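Side-chain contacts in paenibacillus xanthan lyase (Paenibacillus, PDB 6F2P), which cleaves the polysaccharide xanthan as a lyase (EC 4.2.2.12) of polysaccharide lyase family 8, probably by beta-elimination: residues A[32-35]-A[36-40]; A[223-226]-A[227-231]; A[276-279]-A[280-283]; A[296-299]-A[300-304]; A[420-423]-A[424-428]. All coordinates share one frame; numbering follows the deposited sequence.

Contact 1 of 5, residues A[32-35]-A[36-40]; sequences ARVN and AITVT
The backbone oxygen V34 O is gripped twice by T38. T38 N donates to V34 O over 2.9 Å, the usual helical bond. The hydroxyl T38 OG1 also donates to V34 O, at 2.9 Å. It comes from above the carbonyl plane, 40° out of it, while T38 N lies closer to that plane. The hydroxyl can turn back like this because OG1 stands beside its own backbone N, chi1 -57°. T38 OG1 is also hydrogen-bonded to S89 OG, in a loop. With an alanine here, V34 O would keep its N-H but would probably lose its second donor, and S89 would be left without this partner. All these helical residues lie on one alpha helix, 28-46, in the N-terminal alpha-helical domain. The side-chain contacts link residues three or four apart. R33 and I37 are one such pair. Their side chains cross at about a right angle, with R33 CD 3.9 Å from I37 CG1. R33 is bent at chi2 and chi3, which also carries NH1 to within 3.9 Å of A36 CB. I37 is buried and packs on L82 and A83 of helix 68-85. I340 of helix 340-351 touches R33, V34 and I37. On another side of the helix N35 and V39 run alongside each other and point the same way. There N35 OD1 lies 3.5 Å from V39 CG2, a plain van der Waals contact.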
loop_
_atom_site.group_PDB
_atom_site.type_symbol
_atom_site.label_atom_id
_atom_site.label_comp_id
_atom_site.label_asym_id
_atom_site.label_seq_id
_atom_site.Cartn_x
_atom_site.Cartn_y
_atom_site.Cartn_z
ATOM N N ALA A 32 34.933 -5.635 -28.712
ATOM C CA ALA A 32 34.541 -6.879 -28.072
ATOM C C ALA A 32 33.198 -7.363 -28.596
ATOM O O ALA A 32 33.009 -8.558 -28.831
ATOM C CB ALA A 32 34.473 -6.683 -26.580
ATOM N N ARG A 33 32.267 -6.434 -28.787
ATOM C CA ARG A 33 30.934 -6.799 -29.258
ATOM C C ARG A 33 30.976 -7.291 -30.707
ATOM O O ARG A 33 30.342 -8.288 -31.057
ATOM C CB ARG A 33 29.970 -5.621 -29.084
ATOM C CG ARG A 33 28.563 -5.858 -29.595
ATOM C CD ARG A 33 27.993 -7.194 -29.136
ATOM N NE ARG A 33 27.778 -7.238 -27.699
ATOM C CZ ARG A 33 27.447 -8.337 -27.033
ATOM N NH1 ARG A 33 27.294 -9.481 -27.686
ATOM N NH2 ARG A 33 27.275 -8.290 -25.717
ATOM N N VAL A 34 31.735 -6.591 -31.542
ATOM C CA VAL A 34 31.883 -6.965 -32.940
ATOM C C VAL A 34 32.431 -8.379 -33.066
ATOM O O VAL A 34 31.894 -9.209 -33.807
ATOM C CB VAL A 34 32.816 -5.991 -33.672
ATOM C CG1 VAL A 34 33.164 -6.517 -35.060
ATOM C CG2 VAL A 34 32.175 -4.620 -33.755
ATOM N N ASN A 35 33.499 -8.654 -32.330
ATOM C CA ASN A 35 34.033 -10.002 -32.279
ATOM C C ASN A 35 32.983 -11.021 -31.826
ATOM O O ASN A 35 32.768 -12.037 -32.493
ATOM C CB ASN A 35 35.271 -10.063 -31.385
ATOM C CG ASN A 35 35.677 -11.489 -31.054
ATOM O OD1 ASN A 35 36.142 -12.230 -31.917
ATOM N ND2 ASN A 35 35.489 -11.880 -29.798
ATOM N N ALA A 36 32.316 -10.739 -30.711
ATOM C CA ALA A 36 31.269 -11.622 -30.200
ATOM C C ALA A 36 30.204 -11.902 -31.259
ATOM O O ALA A 36 29.771 -13.049 -31.436
ATOM C CB ALA A 36 30.640 -11.027 -28.964
ATOM N N ILE A 37 29.799 -10.854 -31.968
ATOM C CA ILE A 37 28.835 -10.984 -33.058
ATOM C C ILE A 37 29.358 -11.896 -34.164
ATOM O O ILE A 37 28.638 -12.779 -34.655
ATOM C CB ILE A 37 28.484 -9.607 -33.641
ATOM C CG1 ILE A 37 27.660 -8.808 -32.623
ATOM C CG2 ILE A 37 27.746 -9.750 -34.950
ATOM C CD1 ILE A 37 27.351 -7.387 -33.052
ATOM N N THR A 38 30.618 -11.691 -34.540
ATOM C CA THR A 38 31.252 -12.479 -35.594
ATOM C C THR A 38 31.334 -13.956 -35.215
ATOM O O THR A 38 30.936 -14.836 -35.988
ATOM C CB THR A 38 32.667 -11.968 -35.891
ATOM O OG1 THR A 38 32.617 -10.578 -36.256
ATOM C CG2 THR A 38 33.292 -12.782 -37.016
ATOM N N VAL A 39 31.850 -14.222 -34.018
ATOM C CA VAL A 39 32.025 -15.590 -33.549
ATOM C C VAL A 39 30.697 -16.348 -33.512
ATOM O O VAL A 39 30.607 -17.485 -33.996
ATOM C CB VAL A 39 32.681 -15.620 -32.159
ATOM C CG1 VAL A 39 32.650 -17.021 -31.576
ATOM C CG2 VAL A 39 34.103 -15.107 -32.246
ATOM N N THR A 40 29.671 -15.708 -32.952
ATOM C CA THR A 40 28.346 -16.312 -32.859
ATOM C C THR A 40 27.811 -16.673 -34.241
ATOM O O THR A 40 27.311 -17.782 -34.457
ATOM C CB THR A 40 27.345 -15.383 -32.126
ATOM O OG1 THR A 40 27.674 -15.321 -30.737
ATOM C CG2 THR A 40 25.938 -15.907 -32.254
#

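Contact 2 of 5, residues A[223-226]-A[227-231]; sequences YAYN and GGYGS
Y229 CG stands beside its backbone N and anti to the carbonyl carbon, chi1 -70°, while Y225 has an unusual chi1 of -109°. Together these set the two side chains alongside each other, pointing the same way. Their rings form a T-shaped (edge-to-face) stack where strand 223-224 gives way, through a short loop, to helix 229-244. The edge of Y229 meets the face of Y225. The ring centroids are 4.9 Å apart and the planes stand at 76°. Y229 CD2 sits over the centre of the Y225 ring, 3.7 Å from Y225 CD1. Both hydroxyls are engaged: Y225 OH bonds to E395 OE2 and R283 N, and Y229 OH to R283 NH1. A leucine in place of Y225 would probably leave the edge of Y229 without a ring face to rest on, and would leave E395 and R283 N without this hydroxyl. The backbone is bonded across the same turn. Y225 O accepts from G230 N at 3.1 Å, in the first turn of the helix. A weak bond from G228 N reaches the same oxygen. G228 is the N-cap residue. A side chain here would probably crowd the Y225 ring. As it is, G228 CA lies near the plane of that ring, at its edge, 3.6 Å from Y225 CD1.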
loop_
_atom_site.group_PDB
_atom_site.type_symbol
_atom_site.label_atom_id
_atom_site.label_comp_id
_atom_site.label_asym_id
_atom_site.label_seq_id
_atom_site.Cartn_x
_atom_site.Cartn_y
_atom_site.Cartn_z
ATOM N N TYR A 223 0.963 -9.797 -7.969
ATOM C CA TYR A 223 2.400 -9.881 -7.714
ATOM C C TYR A 223 3.161 -8.611 -8.054
ATOM O O TYR A 223 2.912 -7.979 -9.074
ATOM C CB TYR A 223 3.023 -11.105 -8.411
ATOM C CG TYR A 223 2.266 -12.366 -8.089
ATOM C CD1 TYR A 223 1.181 -12.748 -8.859
ATOM C CD2 TYR A 223 2.592 -13.143 -6.985
ATOM C CE1 TYR A 223 0.454 -13.866 -8.559
ATOM C CE2 TYR A 223 1.867 -14.281 -6.676
ATOM C CZ TYR A 223 0.796 -14.633 -7.472
ATOM O OH TYR A 223 0.047 -15.751 -7.199
ATOM N N ALA A 224 4.078 -8.242 -7.168
ATOM C CA ALA A 224 4.976 -7.121 -7.391
ATOM C C ALA A 224 5.880 -7.485 -8.557
ATOM O O ALA A 224 6.595 -8.479 -8.492
ATOM C CB ALA A 224 5.797 -6.874 -6.146
ATOM N N TYR A 225 5.851 -6.697 -9.626
ATOM C CA TYR A 225 6.520 -7.122 -10.851
ATOM C C TYR A 225 7.217 -6.044 -11.684
ATOM O O TYR A 225 7.375 -6.218 -12.894
ATOM C CB TYR A 225 5.558 -7.918 -11.748
ATOM C CG TYR A 225 5.896 -9.390 -11.809
ATOM C CD1 TYR A 225 7.159 -9.819 -12.218
ATOM C CD2 TYR A 225 4.961 -10.351 -11.458
ATOM C CE1 TYR A 225 7.472 -11.164 -12.268
ATOM C CE2 TYR A 225 5.264 -11.694 -11.509
ATOM C CZ TYR A 225 6.515 -12.096 -11.914
ATOM O OH TYR A 225 6.807 -13.436 -11.949
ATOM N N ASN A 226 7.651 -4.955 -11.051
ATOM C CA ASN A 226 8.379 -3.913 -11.767
ATOM C C ASN A 226 9.573 -4.483 -12.521
ATOM O O ASN A 226 9.822 -4.126 -13.673
ATOM C CB ASN A 226 8.872 -2.822 -10.820
ATOM C CG ASN A 226 7.747 -2.153 -10.056
ATOM O OD1 ASN A 226 6.862 -2.820 -9.503
ATOM N ND2 ASN A 226 7.777 -0.820 -10.016
ATOM N N GLY A 227 10.302 -5.379 -11.863
ATOM C CA GLY A 227 11.518 -5.952 -12.422
ATOM C C GLY A 227 11.283 -7.048 -13.444
ATOM O O GLY A 227 12.152 -7.327 -14.260
ATOM N N GLY A 228 10.111 -7.669 -13.412
ATOM C CA GLY A 228 9.803 -8.717 -14.367
ATOM C C GLY A 228 9.067 -8.244 -15.609
ATOM O O GLY A 228 9.678 -7.812 -16.587
ATOM N N TYR A 229 7.745 -8.342 -15.570
ATOM C CA TYR A 229 6.911 -7.937 -16.688
ATOM C C TYR A 229 7.019 -6.451 -16.978
ATOM O O TYR A 229 7.155 -6.047 -18.132
ATOM C CB TYR A 229 5.451 -8.343 -16.449
ATOM C CG TYR A 229 5.272 -9.837 -16.519
ATOM C CD1 TYR A 229 5.132 -10.480 -17.744
ATOM C CD2 TYR A 229 5.292 -10.614 -15.370
ATOM C CE1 TYR A 229 4.995 -11.862 -17.824
ATOM C CE2 TYR A 229 5.152 -12.003 -15.437
ATOM C CZ TYR A 229 5.005 -12.620 -16.668
ATOM O OH TYR A 229 4.861 -13.989 -16.740
ATOM N N GLY A 230 6.962 -5.633 -15.934
ATOM C CA GLY A 230 6.955 -4.191 -16.116
ATOM C C GLY A 230 8.204 -3.744 -16.841
ATOM O O GLY A 230 8.194 -2.821 -17.659
ATOM N N SER A 231 9.296 -4.418 -16.521
ATOM C CA SER A 231 10.568 -4.176 -17.161
ATOM C C SER A 231 10.460 -4.387 -18.681
ATOM O O SER A 231 10.891 -3.535 -19.463
ATOM C CB SER A 231 11.608 -5.107 -16.547
ATOM O OG SER A 231 12.912 -4.657 -16.834
#

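Contact 3 of 5, residues A[276-279]-A[280-283]; sequences LMDM and VRGR
D278 and R281 lie alongside each other and point the same way. Their flat ends are turned, with the carboxylate and guanidinium planes 56° apart. R281 comes side-on with NE and NH2, and both nitrogens meet the one oxygen D278 OD1. R281 NE reaches the anti lone pair of D278 OD1 at 2.8 Å. R281 NH2 is equally close to D278 OD1, but it arrives from above the carboxylate plane. The oxygen itself stays close to the guanidinium plane. A bend at chi3, -51°, turns NE and the guanidinium toward D278. Before the bend, R281 CD lies 4.0 Å from L276 CD2. The backbone beneath is a tight 3-10 turn, with V280 N bonded to M277 O at 3.2 Å and R281 N to D278 O. Water 1 joins D278 O to G282 O, and water 2 joins M279 O to G282 N. The other carboxylate oxygen, D278 OD2, accepts from W427 NE1. Weak bonds tie R281 NH1 to E284 O and L290 O. Both charged groups are buried in this loop before helix 292-307. The two charges probably offset each other here, which would help to keep D278 ionised.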
loop_
_atom_site.group_PDB
_atom_site.type_symbol
_atom_site.label_atom_id
_atom_site.label_comp_id
_atom_site.label_asym_id
_atom_site.label_seq_id
_atom_site.Cartn_x
_atom_site.Cartn_y
_atom_site.Cartn_z
ATOM N N LEU A 276 18.968 -4.195 -9.951
ATOM C CA LEU A 276 17.520 -4.089 -9.914
ATOM C C LEU A 276 17.061 -4.957 -8.769
ATOM O O LEU A 276 17.345 -6.148 -8.758
ATOM C CB LEU A 276 16.922 -4.578 -11.228
ATOM C CG LEU A 276 15.410 -4.434 -11.408
ATOM C CD1 LEU A 276 14.970 -3.009 -11.175
ATOM C CD2 LEU A 276 15.006 -4.896 -12.808
ATOM N N MET A 277 16.374 -4.367 -7.797
ATOM C CA MET A 277 16.007 -5.085 -6.572
ATOM C C MET A 277 15.164 -6.331 -6.827
ATOM O O MET A 277 14.122 -6.268 -7.478
ATOM C CB MET A 277 15.282 -4.154 -5.597
ATOM C CG MET A 277 16.149 -3.027 -5.085
ATOM S SD MET A 277 15.313 -2.021 -3.853
ATOM C CE MET A 277 16.592 -0.812 -3.552
ATOM N N ASP A 278 15.625 -7.459 -6.297
ATOM C CA ASP A 278 14.984 -8.752 -6.535
ATOM C C ASP A 278 13.538 -8.835 -6.047
ATOM O O ASP A 278 12.752 -9.639 -6.553
ATOM C CB ASP A 278 15.800 -9.863 -5.882
ATOM C CG ASP A 278 17.119 -10.104 -6.582
ATOM O OD1 ASP A 278 17.187 -9.899 -7.813
ATOM O OD2 ASP A 278 18.087 -10.496 -5.899
ATOM N N MET A 279 13.184 -8.009 -5.067
ATOM C CA MET A 279 11.858 -8.096 -4.483
ATOM C C MET A 279 10.761 -7.660 -5.455
ATOM O O MET A 279 9.593 -7.975 -5.245
ATOM C CB MET A 279 11.781 -7.313 -3.178
ATOM C CG MET A 279 11.793 -5.801 -3.328
ATOM S SD MET A 279 11.740 -5.006 -1.706
ATOM C CE MET A 279 11.656 -3.273 -2.169
ATOM N N VAL A 280 11.129 -6.953 -6.523
ATOM C CA VAL A 280 10.149 -6.602 -7.548
ATOM C C VAL A 280 10.304 -7.413 -8.826
ATOM O O VAL A 280 9.687 -7.079 -9.839
ATOM C CB VAL A 280 10.176 -5.096 -7.936
ATOM C CG1 VAL A 280 9.940 -4.212 -6.714
ATOM C CG2 VAL A 280 11.475 -4.734 -8.642
ATOM N N ARG A 281 11.120 -8.466 -8.792
ATOM C CA ARG A 281 11.377 -9.236 -10.002
ATOM C C ARG A 281 10.599 -10.549 -10.051
ATOM O O ARG A 281 10.789 -11.361 -10.965
ATOM C CB ARG A 281 12.877 -9.473 -10.198
ATOM C CG ARG A 281 13.676 -8.194 -10.305
ATOM C CD ARG A 281 15.071 -8.416 -10.861
ATOM N NE ARG A 281 15.806 -9.476 -10.175
ATOM C CZ ARG A 281 16.144 -10.639 -10.734
ATOM N NH1 ARG A 281 15.812 -10.894 -11.991
ATOM N NH2 ARG A 281 16.815 -11.552 -10.040
ATOM N N GLY A 282 9.703 -10.735 -9.087
ATOM C CA GLY A 282 8.864 -11.921 -9.040
ATOM C C GLY A 282 9.631 -13.213 -9.234
ATOM O O GLY A 282 10.703 -13.410 -8.640
ATOM N N ARG A 283 9.105 -14.085 -10.092
ATOM C CA ARG A 283 9.696 -15.411 -10.271
ATOM C C ARG A 283 11.068 -15.370 -10.933
ATOM O O ARG A 283 11.785 -16.372 -10.950
ATOM C CB ARG A 283 8.760 -16.336 -11.048
ATOM C CG ARG A 283 8.700 -16.099 -12.546
ATOM C CD ARG A 283 7.656 -17.023 -13.164
ATOM N NE ARG A 283 7.704 -16.987 -14.618
ATOM C CZ ARG A 283 6.918 -16.231 -15.378
ATOM N NH1 ARG A 283 6.003 -15.452 -14.821
ATOM N NH2 ARG A 283 7.043 -16.260 -16.701
HETATM O O HOH W 1 11.029 -12.013 -6.265
HETATM O O HOH W 2 8.134 -9.756 -6.755
#

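Contact 4 of 5, residues A[296-299]-A[300-304]; sequences AVTV and MASII
V299 overlaps the end of I303, one turn further along helix 292-307. V299 CG1 touches I303 CD1 at 4.0 Å, and the two side chains meet at a slant. In I303, CG1 stands beside the backbone N, chi1 -69°, which points the chain back along the helix to V299. The same pose puts I303 CG1 against V299 O. M300 CG also stands beside its backbone N, which leaves it 3.4 Å from A296 O, while the end of the side chain leads away. The polar side-chain contact belongs to S302. Its OG donates to T298 O at 2.9 Å. S302 N donates to the same oxygen, and the two donors reach it from opposite faces of the carbonyl plane. The buried hydroxyl is thus satisfied within its own alpha helix. Routine i to i+4 bonds do the rest, such as A301 N to V297 O at 2.9 Å. The helix packs among three others of the N-terminal alpha-helical domain. T298, V299 and S302 touch helix 229-244. V299 also meets Y267 of helix 256-267, and I303 meets I263 there. I303 and M300 reach helix 312-328, where I303 lies on F318, V322 and W325.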
loop_
_atom_site.group_PDB
_atom_site.type_symbol
_atom_site.label_atom_id
_atom_site.label_comp_id
_atom_site.label_asym_id
_atom_site.label_seq_id
_atom_site.Cartn_x
_atom_site.Cartn_y
_atom_site.Cartn_z
ATOM N N ALA A 296 19.117 -5.328 -14.358
ATOM C CA ALA A 296 19.102 -3.870 -14.366
ATOM C C ALA A 296 19.387 -3.308 -15.752
ATOM O O ALA A 296 19.008 -2.172 -16.070
ATOM C CB ALA A 296 20.119 -3.344 -13.373
ATOM N N VAL A 297 20.062 -4.114 -16.567
ATOM C CA VAL A 297 20.571 -3.653 -17.853
ATOM C C VAL A 297 19.485 -3.177 -18.821
ATOM O O VAL A 297 19.624 -2.119 -19.431
ATOM C CB VAL A 297 21.478 -4.712 -18.519
ATOM C CG1 VAL A 297 21.766 -4.332 -19.946
ATOM C CG2 VAL A 297 22.784 -4.849 -17.737
ATOM N N THR A 298 18.406 -3.939 -18.941
ATOM C CA THR A 298 17.305 -3.578 -19.833
ATOM C C THR A 298 16.663 -2.248 -19.415
ATOM O O THR A 298 16.219 -1.464 -20.260
ATOM C CB THR A 298 16.232 -4.695 -19.897
ATOM O OG1 THR A 298 15.140 -4.269 -20.721
ATOM C CG2 THR A 298 15.698 -5.014 -18.505
ATOM N N VAL A 299 16.637 -1.989 -18.110
ATOM C CA VAL A 299 16.043 -0.762 -17.604
ATOM C C VAL A 299 16.935 0.438 -17.908
ATOM O O VAL A 299 16.457 1.483 -18.373
ATOM C CB VAL A 299 15.789 -0.840 -16.094
ATOM C CG1 VAL A 299 15.232 0.471 -15.602
ATOM C CG2 VAL A 299 14.835 -1.976 -15.774
ATOM N N MET A 300 18.231 0.290 -17.637
ATOM C CA MET A 300 19.200 1.332 -17.971
ATOM C C MET A 300 19.137 1.645 -19.462
ATOM O O MET A 300 19.218 2.806 -19.863
ATOM C CB MET A 300 20.614 0.915 -17.571
ATOM C CG MET A 300 20.788 0.758 -16.074
ATOM S SD MET A 300 22.380 0.079 -15.563
ATOM C CE MET A 300 23.543 1.216 -16.301
ATOM N N ALA A 301 18.964 0.602 -20.271
ATOM C CA ALA A 301 18.883 0.756 -21.720
ATOM C C ALA A 301 17.621 1.503 -22.090
ATOM O O ALA A 301 17.632 2.364 -22.966
ATOM C CB ALA A 301 18.918 -0.605 -22.416
ATOM N N SER A 302 16.531 1.170 -21.415
ATOM C CA SER A 302 15.253 1.813 -21.676
ATOM C C SER A 302 15.303 3.286 -21.308
ATOM O O SER A 302 14.686 4.119 -21.979
ATOM C CB SER A 302 14.140 1.117 -20.897
ATOM O OG SER A 302 13.879 -0.179 -21.411
ATOM N N ILE A 303 16.040 3.602 -20.245
ATOM C CA ILE A 303 16.134 4.979 -19.770
ATOM C C ILE A 303 16.920 5.838 -20.762
ATOM O O ILE A 303 16.554 6.989 -21.039
ATOM C CB ILE A 303 16.738 5.057 -18.348
ATOM C CG1 ILE A 303 15.757 4.463 -17.334
ATOM C CG2 ILE A 303 17.027 6.495 -17.974
ATOM C CD1 ILE A 303 16.302 4.354 -15.923
ATOM N N ILE A 304 17.991 5.259 -21.301
ATOM C CA ILE A 304 18.763 5.888 -22.367
ATOM C C ILE A 304 17.890 6.149 -23.599
ATOM O O ILE A 304 17.932 7.232 -24.185
ATOM C CB ILE A 304 19.957 5.015 -22.757
ATOM C CG1 ILE A 304 20.962 4.971 -21.605
ATOM C CG2 ILE A 304 20.608 5.528 -24.023
ATOM C CD1 ILE A 304 22.101 4.014 -21.832
#

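Contact 5 of 5, residues A[420-423]-A[424-428]; sequences SQFN and DHFWA
F422 and F426 meet within a pair of consecutive beta turns: a type I turn from S420 to N423, then a type I' turn from N423 to F426. They link strand 411-415 to the short, weakly bonded helix 426-429 in the super-sandwich domain. Aromatic packing carries most of the contact. F422 turns its edge to the face of F426 in a T-shaped stack, with centroids 5.1 Å apart and planes at 79°. F422 CD1 stands over the centre of the F426 ring, 3.9 Å from F426 CZ. With chi1 at 166°, F426 CG points away from the backbone N and sits beside the carbonyl carbon, which brings the ring up beside F422. F426 in turn sets CE2 over the face of W427, so three rings follow one another. Q421 CG lies over the centre of one face of the F422 ring.

The backbone bonds are fewer. F426 N donates to N423 O at 3.1 Å and closes the second turn. D424 and H425, its middle residues, both have positive phi, as this turn type demands. N423 N makes a weak bond to S420 O in the first turn.

Polar groups of the loop bond to other parts of the chain. N423 ND2 bonds to D292 OD1, and D424 OD1 forms a salt bridge with R597. K516 NZ bonds to both S420 O and N423 O, which probably helps to hold the loop.

One water completes the set. Water 3 donates to F422 O at 2.8 Å and accepts from W427 N at 3.0 Å.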
loop_
_atom_site.group_PDB
_atom_site.type_symbol
_atom_site.label_atom_id
_atom_site.label_comp_id
_atom_site.label_asym_id
_atom_site.label_seq_id
_atom_site.Cartn_x
_atom_site.Cartn_y
_atom_site.Cartn_z
ATOM N N SER A 420 27.767 -7.155 -5.385
ATOM C CA SER A 420 27.509 -8.494 -5.896
ATOM C C SER A 420 26.712 -9.347 -4.919
ATOM O O SER A 420 26.418 -10.508 -5.204
ATOM C CB SER A 420 28.819 -9.204 -6.253
ATOM O OG SER A 420 29.475 -9.648 -5.082
ATOM N N GLN A 421 26.372 -8.761 -3.774
ATOM C CA GLN A 421 25.731 -9.489 -2.688
ATOM C C GLN A 421 24.641 -10.457 -3.138
ATOM O O GLN A 421 24.629 -11.617 -2.731
ATOM C CB GLN A 421 25.177 -8.515 -1.643
ATOM C CG GLN A 421 24.404 -9.181 -0.511
ATOM C CD GLN A 421 25.251 -10.154 0.296
ATOM O OE1 GLN A 421 24.731 -11.090 0.899
ATOM N NE2 GLN A 421 26.560 -9.935 0.308
ATOM N N PHE A 422 23.740 -9.987 -3.993
ATOM C CA PHE A 422 22.577 -10.783 -4.366
ATOM C C PHE A 422 22.705 -11.397 -5.749
ATOM O O PHE A 422 21.811 -12.121 -6.196
ATOM C CB PHE A 422 21.293 -9.959 -4.248
ATOM C CG PHE A 422 21.044 -9.448 -2.862
ATOM C CD1 PHE A 422 20.723 -10.324 -1.839
ATOM C CD2 PHE A 422 21.159 -8.104 -2.572
ATOM C CE1 PHE A 422 20.513 -9.867 -0.557
ATOM C CE2 PHE A 422 20.943 -7.643 -1.292
ATOM C CZ PHE A 422 20.617 -8.526 -0.283
ATOM N N ASN A 423 23.806 -11.095 -6.427
ATOM C CA ASN A 423 24.183 -11.829 -7.630
ATOM C C ASN A 423 25.376 -12.735 -7.307
ATOM O O ASN A 423 25.565 -13.096 -6.143
ATOM C CB ASN A 423 24.437 -10.896 -8.826
ATOM C CG ASN A 423 25.294 -9.697 -8.473
ATOM O OD1 ASN A 423 26.521 -9.762 -8.537
ATOM N ND2 ASN A 423 24.648 -8.583 -8.115
ATOM N N ASP A 424 26.163 -13.118 -8.308
ATOM C CA ASP A 424 27.313 -13.986 -8.057
ATOM C C ASP A 424 26.835 -15.289 -7.388
ATOM O O ASP A 424 27.501 -15.851 -6.517
ATOM C CB ASP A 424 28.347 -13.225 -7.215
ATOM C CG ASP A 424 29.581 -14.044 -6.886
ATOM O OD1 ASP A 424 30.064 -14.809 -7.758
ATOM O OD2 ASP A 424 30.054 -13.913 -5.730
ATOM N N HIS A 425 25.648 -15.734 -7.800
ATOM C CA HIS A 425 25.043 -16.985 -7.340
ATOM C C HIS A 425 24.537 -16.980 -5.907
ATOM O O HIS A 425 24.425 -18.043 -5.294
ATOM C CB HIS A 425 25.979 -18.177 -7.557
ATOM C CG HIS A 425 26.509 -18.263 -8.949
ATOM N ND1 HIS A 425 25.692 -18.418 -10.048
ATOM C CD2 HIS A 425 27.775 -18.176 -9.430
ATOM C CE1 HIS A 425 26.428 -18.436 -11.145
ATOM N NE2 HIS A 425 27.695 -18.294 -10.794
ATOM N N PHE A 426 24.219 -15.798 -5.384
ATOM C CA PHE A 426 23.530 -15.694 -4.098
ATOM C C PHE A 426 22.346 -16.678 -3.989
ATOM O O PHE A 426 22.280 -17.487 -3.057
ATOM C CB PHE A 426 23.048 -14.255 -3.842
ATOM C CG PHE A 426 22.061 -14.143 -2.710
ATOM C CD1 PHE A 426 22.505 -13.978 -1.408
ATOM C CD2 PHE A 426 20.692 -14.233 -2.945
ATOM C CE1 PHE A 426 21.616 -13.904 -0.368
ATOM C CE2 PHE A 426 19.794 -14.156 -1.906
ATOM C CZ PHE A 426 20.257 -13.983 -0.611
ATOM N N TRP A 427 21.432 -16.618 -4.954
ATOM C CA TRP A 427 20.183 -17.376 -4.882
ATOM C C TRP A 427 20.312 -18.891 -4.999
ATOM O O TRP A 427 19.427 -19.620 -4.551
ATOM C CB TRP A 427 19.181 -16.875 -5.927
ATOM C CG TRP A 427 18.546 -15.567 -5.559
ATOM C CD1 TRP A 427 18.760 -14.357 -6.153
ATOM C CD2 TRP A 427 17.611 -15.334 -4.501
ATOM N NE1 TRP A 427 18.001 -13.387 -5.541
ATOM C CE2 TRP A 427 17.290 -13.959 -4.522
ATOM C CE3 TRP A 427 17.006 -16.155 -3.542
ATOM C CZ2 TRP A 427 16.392 -13.388 -3.622
ATOM C CZ3 TRP A 427 16.119 -15.585 -2.648
ATOM C CH2 TRP A 427 15.818 -14.211 -2.696
ATOM N N ALA A 428 21.398 -19.368 -5.600
ATOM C CA ALA A 428 21.557 -20.805 -5.813
ATOM C C ALA A 428 22.307 -21.475 -4.670
ATOM O O ALA A 428 22.456 -22.698 -4.657
ATOM C CB ALA A 428 22.248 -21.084 -7.148
HETATM O O HOH W 3 21.754 -14.699 -7.187
#

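In the fold
The contacts follow one another along the chain in their numbered order. Contacts 1 to 4 lie in the N-terminal alpha-helical domain, and contact 5 in the super-sandwich domain. Contact 1 is the outlier, on helix 28-46. Its centre is about 22 Å from that of contact 4, and about 31 Å from those of contacts 2 and 3. Contacts 2 and 3 touch, with centres about 7 Å apart, and G227 N probably bonds to V280 O. Contact 4, on helix 292-307, touches both, through S231 and L276. Contact 5 is joined to contact 3 by D278 and W427, a bond that ties the helical domain to the super-sandwich domain.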